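Local coordinates for protein glutamyl-tRNA synthetase (PDB 3AII) that probably attaches glutamate to tRNA(Glu), first activating the amino acid with ATP as Glu-AMP and then passing it to the acceptor end of the tRNA, at residues F101-L109 with D144-L155. Numbering follows the deposited sequence.
Sequences FAPNPSGPL and DPEAYDMIPADL. With EDO (1,2-ethanediol), chain C.
Two donors share OD2 of Asp154: the backbone N of Leu109, 2.9 Å away and lying nearly along the C-O axis of the carboxylate, and a water at 2.8 Å that also donates to Leu109 O. One carboxylate oxygen thus holds both ends of a single residue's backbone, directly at N and through water at O. The other oxygen, OD1, forms a salt bridge with Arg356 and accepts a 2.6 Å hydrogen bond from O1 of an ethanediol, probably a crystallisation additive.

Four residues earlier in the loop, Pro105 O accepts from N of Asp144 (2.8 Å, N-H...O angle 164°), the residue that starts the type I turn (Asp144 to Ala147) leading into helix 147-158. The rest of the contact is made largely by hydrocarbon groups. Ile151, with CG1 anti to its carbonyl carbon (chi1 -74°), sends CD1 toward Asn104 O and Gly107 O while CG2 meets Pro103 CG. Met150, bent at chi3 (-54°), brings CE tightly against Pro108 CD at 3.4 Å. Pro105 CB lies over one face of the Tyr148 ring, whose hydroxyl bonds to Asp137. Leu155 CD2 packs against Phe101 CE2 at 3.8 Å and Leu109 CD1.

Residues 103-109 open the predicted HIGH motif, the class I signature associated with ATP binding. Two backbone-anchoring bonds together with hydrocarbon packing probably fix this irregular loop's path against the helix, and the Arg356 pairing should favour an ionised Asp154.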
ATOM      1  N   PHE A 101      -6.435  -2.680  13.894  1.00 11.09           N
ATOM      2  CA  PHE A 101      -5.947  -2.013  12.690  1.00  9.86           C
ATOM      3  C   PHE A 101      -7.150  -1.206  12.242  1.00 16.61           C
ATOM      4  O   PHE A 101      -8.227  -1.772  12.058  1.00 14.66           O
ATOM      5  CB  PHE A 101      -5.557  -3.021  11.600  1.00 15.31           C
ATOM      6  CG  PHE A 101      -5.297  -2.386  10.260  1.00 17.53           C
ATOM      7  CD1 PHE A 101      -4.348  -1.381  10.127  1.00 16.60           C
ATOM      8  CD2 PHE A 101      -6.011  -2.776   9.143  1.00 15.08           C
ATOM      9  CE1 PHE A 101      -4.116  -0.776   8.891  1.00 17.67           C
ATOM     10  CE2 PHE A 101      -5.799  -2.184   7.907  1.00 14.70           C
ATOM     11  CZ  PHE A 101      -4.854  -1.176   7.779  1.00 17.91           C
ATOM     12  N   ALA A 102      -6.987   0.106  12.105  1.00 15.22           N
ATOM     13  CA  ALA A 102      -8.160   0.990  11.979  1.00 14.81           C
ATOM     14  C   ALA A 102      -8.047   1.973  10.818  1.00 18.71           C
ATOM     15  O   ALA A 102      -7.836   3.175  11.032  1.00 19.17           O
ATOM     16  CB  ALA A 102      -8.390   1.748  13.292  1.00 16.62           C
ATOM     17  N   PRO A 103      -8.217   1.478   9.584  1.00 15.82           N
ATOM     18  CA  PRO A 103      -8.092   2.340   8.406  1.00 16.11           C
ATOM     19  C   PRO A 103      -9.372   3.107   8.125  1.00 16.24           C
ATOM     20  O   PRO A 103     -10.447   2.676   8.549  1.00 18.56           O
ATOM     21  CB  PRO A 103      -7.842   1.339   7.272  1.00 15.71           C
ATOM     22  CG  PRO A 103      -8.600   0.102   7.707  1.00 15.67           C
ATOM     23  CD  PRO A 103      -8.510   0.077   9.228  1.00 13.41           C
ATOM     24  N   ASN A 104      -9.256   4.225   7.415  1.00 19.13           N
ATOM     25  CA  ASN A 104     -10.434   4.901   6.869  1.00 20.67           C
ATOM     26  C   ASN A 104     -10.755   4.334   5.498  1.00 16.97           C
ATOM     27  O   ASN A 104      -9.855   3.912   4.771  1.00 24.67           O
ATOM     28  CB  ASN A 104     -10.185   6.401   6.729  1.00 26.79           C
ATOM     29  CG  ASN A 104      -9.656   7.020   7.994  1.00 41.26           C
ATOM     30  OD1 ASN A 104     -10.347   7.062   9.012  1.00 36.32           O
ATOM     31  ND2 ASN A 104      -8.421   7.508   7.943  1.00 38.77           N
ATOM     32  N   PRO A 105     -12.035   4.337   5.115  1.00 18.90           N
ATOM     33  CA  PRO A 105     -12.359   3.786   3.796  1.00 21.74           C
ATOM     34  C   PRO A 105     -12.265   4.812   2.664  1.00 19.24           C
ATOM     35  O   PRO A 105     -13.180   4.920   1.864  1.00 22.68           O
ATOM     36  CB  PRO A 105     -13.803   3.331   3.975  1.00 23.53           C
ATOM     37  CG  PRO A 105     -14.374   4.343   4.922  1.00 25.11           C
ATOM     38  CD  PRO A 105     -13.244   4.736   5.866  1.00 20.77           C
ATOM     39  N   SER A 106     -11.166   5.548   2.602  1.00 16.95           N
ATOM     40  CA  SER A 106     -10.973   6.552   1.552  1.00 22.15           C
ATOM     41  C   SER A 106     -10.500   5.927   0.233  1.00 24.71           C
ATOM     42  O   SER A 106     -10.427   6.595  -0.804  1.00 25.36           O
ATOM     43  CB  SER A 106      -9.986   7.612   2.026  1.00 28.83           C
ATOM     44  OG  SER A 106      -8.755   7.019   2.390  1.00 32.52           O
ATOM     45  N   GLY A 107     -10.178   4.640   0.287  1.00 19.12           N
ATOM     46  CA  GLY A 107      -9.746   3.871  -0.875  1.00 22.29           C
ATOM     47  C   GLY A 107      -9.081   2.610  -0.356  1.00 24.20           C
ATOM     48  O   GLY A 107      -9.141   2.335   0.835  1.00 22.09           O
ATOM     49  N   PRO A 108      -8.435   1.835  -1.238  1.00 26.22           N
ATOM     50  CA  PRO A 108      -7.765   0.604  -0.797  1.00 21.76           C
ATOM     51  C   PRO A 108      -6.456   0.912  -0.073  1.00 23.74           C
ATOM     52  O   PRO A 108      -6.039   2.072  -0.050  1.00 24.44           O
ATOM     53  CB  PRO A 108      -7.495  -0.124  -2.110  1.00 22.71           C
ATOM     54  CG  PRO A 108      -7.269   0.984  -3.084  1.00 24.99           C
ATOM     55  CD  PRO A 108      -8.238   2.086  -2.674  1.00 21.68           C
ATOM     56  N   LEU A 109      -5.815  -0.104   0.502  1.00 19.86           N
ATOM     57  CA  LEU A 109      -4.606   0.114   1.304  1.00 18.74           C
ATOM     58  C   LEU A 109      -3.347   0.463   0.502  1.00 24.41           C
ATOM     59  O   LEU A 109      -3.144  -0.008  -0.618  1.00 22.69           O
ATOM     60  CB  LEU A 109      -4.319  -1.112   2.168  1.00 18.80           C
ATOM     61  CG  LEU A 109      -5.446  -1.583   3.084  1.00 20.00           C
ATOM     62  CD1 LEU A 109      -4.943  -2.704   3.977  1.00 24.55           C
ATOM     63  CD2 LEU A 109      -5.980  -0.407   3.925  1.00 22.39           C
ATOM     64  N   ASP A 144     -15.143   6.118   0.315  1.00 23.33           N
ATOM     65  CA  ASP A 144     -15.208   5.456  -0.977  1.00 23.33           C
ATOM     66  C   ASP A 144     -15.927   4.128  -0.785  1.00 26.85           C
ATOM     67  O   ASP A 144     -15.418   3.223  -0.124  1.00 23.33           O
ATOM     68  CB  ASP A 144     -13.802   5.237  -1.531  1.00 24.49           C
ATOM     69  CG  ASP A 144     -13.810   4.625  -2.909  1.00 35.87           C
ATOM     70  OD1 ASP A 144     -12.718   4.422  -3.471  1.00 32.29           O
ATOM     71  OD2 ASP A 144     -14.907   4.343  -3.429  1.00 34.76           O
ATOM     72  N   PRO A 145     -17.138   4.017  -1.335  1.00 26.03           N
ATOM     73  CA  PRO A 145     -17.997   2.848  -1.126  1.00 24.64           C
ATOM     74  C   PRO A 145     -17.285   1.534  -1.451  1.00 27.34           C
ATOM     75  O   PRO A 145     -17.543   0.524  -0.805  1.00 24.24           O
ATOM     76  CB  PRO A 145     -19.138   3.075  -2.121  1.00 33.20           C
ATOM     77  CG  PRO A 145     -19.156   4.525  -2.355  1.00 28.90           C
ATOM     78  CD  PRO A 145     -17.743   4.991  -2.258  1.00 31.96           C
ATOM     79  N   GLU A 146     -16.396   1.551  -2.438  1.00 28.44           N
ATOM     80  CA  GLU A 146     -15.718   0.328  -2.853  1.00 34.52           C
ATOM     81  C   GLU A 146     -14.707  -0.166  -1.808  1.00 33.01           C
ATOM     82  O   GLU A 146     -14.370  -1.352  -1.765  1.00 23.40           O
ATOM     83  CB  GLU A 146     -15.047   0.530  -4.220  1.00 32.93           C
ATOM     84  CG  GLU A 146     -13.975   1.613  -4.219  1.00 46.62           C
ATOM     85  CD  GLU A 146     -13.635   2.125  -5.608  1.00 45.29           C
ATOM     86  OE1 GLU A 146     -14.137   1.550  -6.599  1.00 53.35           O
ATOM     87  OE2 GLU A 146     -12.868   3.111  -5.705  1.00 34.62           O
ATOM     88  N   ALA A 147     -14.237   0.742  -0.957  1.00 26.06           N
ATOM     89  CA  ALA A 147     -13.202   0.402   0.013  1.00 24.20           C
ATOM     90  C   ALA A 147     -13.635  -0.607   1.071  1.00 20.12           C
ATOM     91  O   ALA A 147     -12.799  -1.312   1.637  1.00 22.22           O
ATOM     92  CB  ALA A 147     -12.656   1.667   0.680  1.00 23.40           C
ATOM     93  N   TYR A 148     -14.927  -0.665   1.382  1.00 18.14           N
ATOM     94  CA  TYR A 148     -15.376  -1.599   2.405  1.00 19.78           C
ATOM     95  C   TYR A 148     -15.002  -3.030   2.045  1.00 22.08           C
ATOM     96  O   TYR A 148     -14.642  -3.824   2.913  1.00 22.53           O
ATOM     97  CB  TYR A 148     -16.886  -1.506   2.629  1.00 20.01           C
ATOM     98  CG  TYR A 148     -17.319  -0.197   3.253  1.00 20.47           C
ATOM     99  CD1 TYR A 148     -17.177   0.024   4.615  1.00 19.11           C
ATOM    100  CD2 TYR A 148     -17.853   0.816   2.473  1.00 21.94           C
ATOM    101  CE1 TYR A 148     -17.574   1.223   5.188  1.00 19.11           C
ATOM    102  CE2 TYR A 148     -18.248   2.009   3.027  1.00 24.50           C
ATOM    103  CZ  TYR A 148     -18.107   2.212   4.380  1.00 20.95           C
ATOM    104  OH  TYR A 148     -18.509   3.413   4.920  1.00 19.01           O
ATOM    105  N   ASP A 149     -15.112  -3.360   0.767  1.00 19.42           N
ATOM    106  CA  ASP A 149     -14.726  -4.697   0.321  1.00 21.26           C
ATOM    107  C   ASP A 149     -13.243  -4.798  -0.020  1.00 21.10           C
ATOM    108  O   ASP A 149     -12.638  -5.860   0.147  1.00 20.16           O
ATOM    109  CB  ASP A 149     -15.569  -5.130  -0.875  1.00 22.81           C
ATOM    110  CG  ASP A 149     -17.012  -5.425  -0.496  1.00 39.78           C
ATOM    111  OD1 ASP A 149     -17.265  -5.831   0.661  1.00 35.83           O
ATOM    112  OD2 ASP A 149     -17.894  -5.247  -1.363  1.00 42.44           O
ATOM    113  N   MET A 150     -12.655  -3.704  -0.494  1.00 17.72           N
ATOM    114  CA  MET A 150     -11.257  -3.742  -0.933  1.00 16.51           C
ATOM    115  C   MET A 150     -10.284  -3.931   0.229  1.00 18.64           C
ATOM    116  O   MET A 150      -9.300  -4.671   0.120  1.00 18.59           O
ATOM    117  CB  MET A 150     -10.874  -2.494  -1.738  1.00 23.54           C
ATOM    118  CG  MET A 150     -11.549  -2.382  -3.092  1.00 21.78           C
ATOM    119  SD  MET A 150     -10.878  -0.992  -4.029  1.00 29.48           S
ATOM    120  CE  MET A 150     -11.103   0.353  -2.872  1.00 45.43           C
ATOM    121  N   ILE A 151     -10.563  -3.262   1.343  1.00 17.44           N
ATOM    122  CA  ILE A 151      -9.670  -3.314   2.488  1.00 12.98           C
ATOM    123  C   ILE A 151      -9.473  -4.724   3.051  1.00 17.17           C
ATOM    124  O   ILE A 151      -8.348  -5.154   3.253  1.00 14.86           O
ATOM    125  CB  ILE A 151     -10.100  -2.295   3.567  1.00 16.35           C
ATOM    126  CG1 ILE A 151      -9.727  -0.883   3.093  1.00 17.77           C
ATOM    127  CG2 ILE A 151      -9.435  -2.619   4.907  1.00 17.62           C
ATOM    128  CD1 ILE A 151     -10.298   0.239   3.963  1.00 18.70           C
ATOM    129  N   PRO A 152     -10.561  -5.457   3.305  1.00 15.74           N
ATOM    130  CA  PRO A 152     -10.283  -6.802   3.822  1.00 17.27           C
ATOM    131  C   PRO A 152      -9.575  -7.698   2.802  1.00 19.19           C
ATOM    132  O   PRO A 152      -8.762  -8.544   3.171  1.00 16.33           O
ATOM    133  CB  PRO A 152     -11.677  -7.352   4.164  1.00 19.61           C
ATOM    134  CG  PRO A 152     -12.663  -6.347   3.635  1.00 25.86           C
ATOM    135  CD  PRO A 152     -11.965  -5.054   3.493  1.00 19.80           C
ATOM    136  N   ALA A 153      -9.872  -7.513   1.525  1.00 15.17           N
ATOM    137  CA  ALA A 153      -9.185  -8.278   0.491  1.00 17.45           C
ATOM    138  C   ALA A 153      -7.672  -7.988   0.514  1.00 20.26           C
ATOM    139  O   ALA A 153      -6.844  -8.902   0.360  1.00 19.88           O
ATOM    140  CB  ALA A 153      -9.783  -7.968  -0.883  1.00 16.73           C
ATOM    141  N   ASP A 154      -7.315  -6.716   0.710  1.00 16.71           N
ATOM    142  CA  ASP A 154      -5.907  -6.314   0.771  1.00 16.14           C
ATOM    143  C   ASP A 154      -5.230  -6.935   1.980  1.00 16.89           C
ATOM    144  O   ASP A 154      -4.075  -7.357   1.900  1.00 16.92           O
ATOM    145  CB  ASP A 154      -5.755  -4.790   0.847  1.00 17.66           C
ATOM    146  CG  ASP A 154      -6.150  -4.069  -0.457  1.00 20.81           C
ATOM    147  OD1 ASP A 154      -6.445  -4.710  -1.491  1.00 20.03           O
ATOM    148  OD2 ASP A 154      -6.193  -2.824  -0.426  1.00 26.76           O
ATOM    149  N   LEU A 155      -5.935  -6.964   3.111  1.00 16.22           N
ATOM    150  CA  LEU A 155      -5.410  -7.589   4.323  1.00 14.43           C
ATOM    151  C   LEU A 155      -5.158  -9.081   4.115  1.00 17.34           C
ATOM    152  O   LEU A 155      -4.152  -9.619   4.574  1.00 18.10           O
ATOM    153  CB  LEU A 155      -6.388  -7.403   5.479  1.00 13.99           C
ATOM    154  CG  LEU A 155      -6.375  -5.996   6.055  1.00 14.96           C
ATOM    155  CD1 LEU A 155      -7.453  -5.839   7.129  1.00 16.48           C
ATOM    156  CD2 LEU A 155      -4.998  -5.714   6.636  1.00 15.50           C
TER
HETATM  157  C1  EDO C 602      -4.172  -6.436  -2.901  1.00 26.05           C
HETATM  158  O1  EDO C 602      -5.554  -6.834  -2.800  1.00 24.87           O
HETATM  159  C2  EDO C 602      -3.458  -7.364  -3.878  1.00 25.53           C
HETATM  160  O2  EDO C 602      -4.052  -7.230  -5.178  1.00 25.74           O
HETATM  161  O   HOH W   1      -4.507  -1.808  -2.454  1.00 19.71           O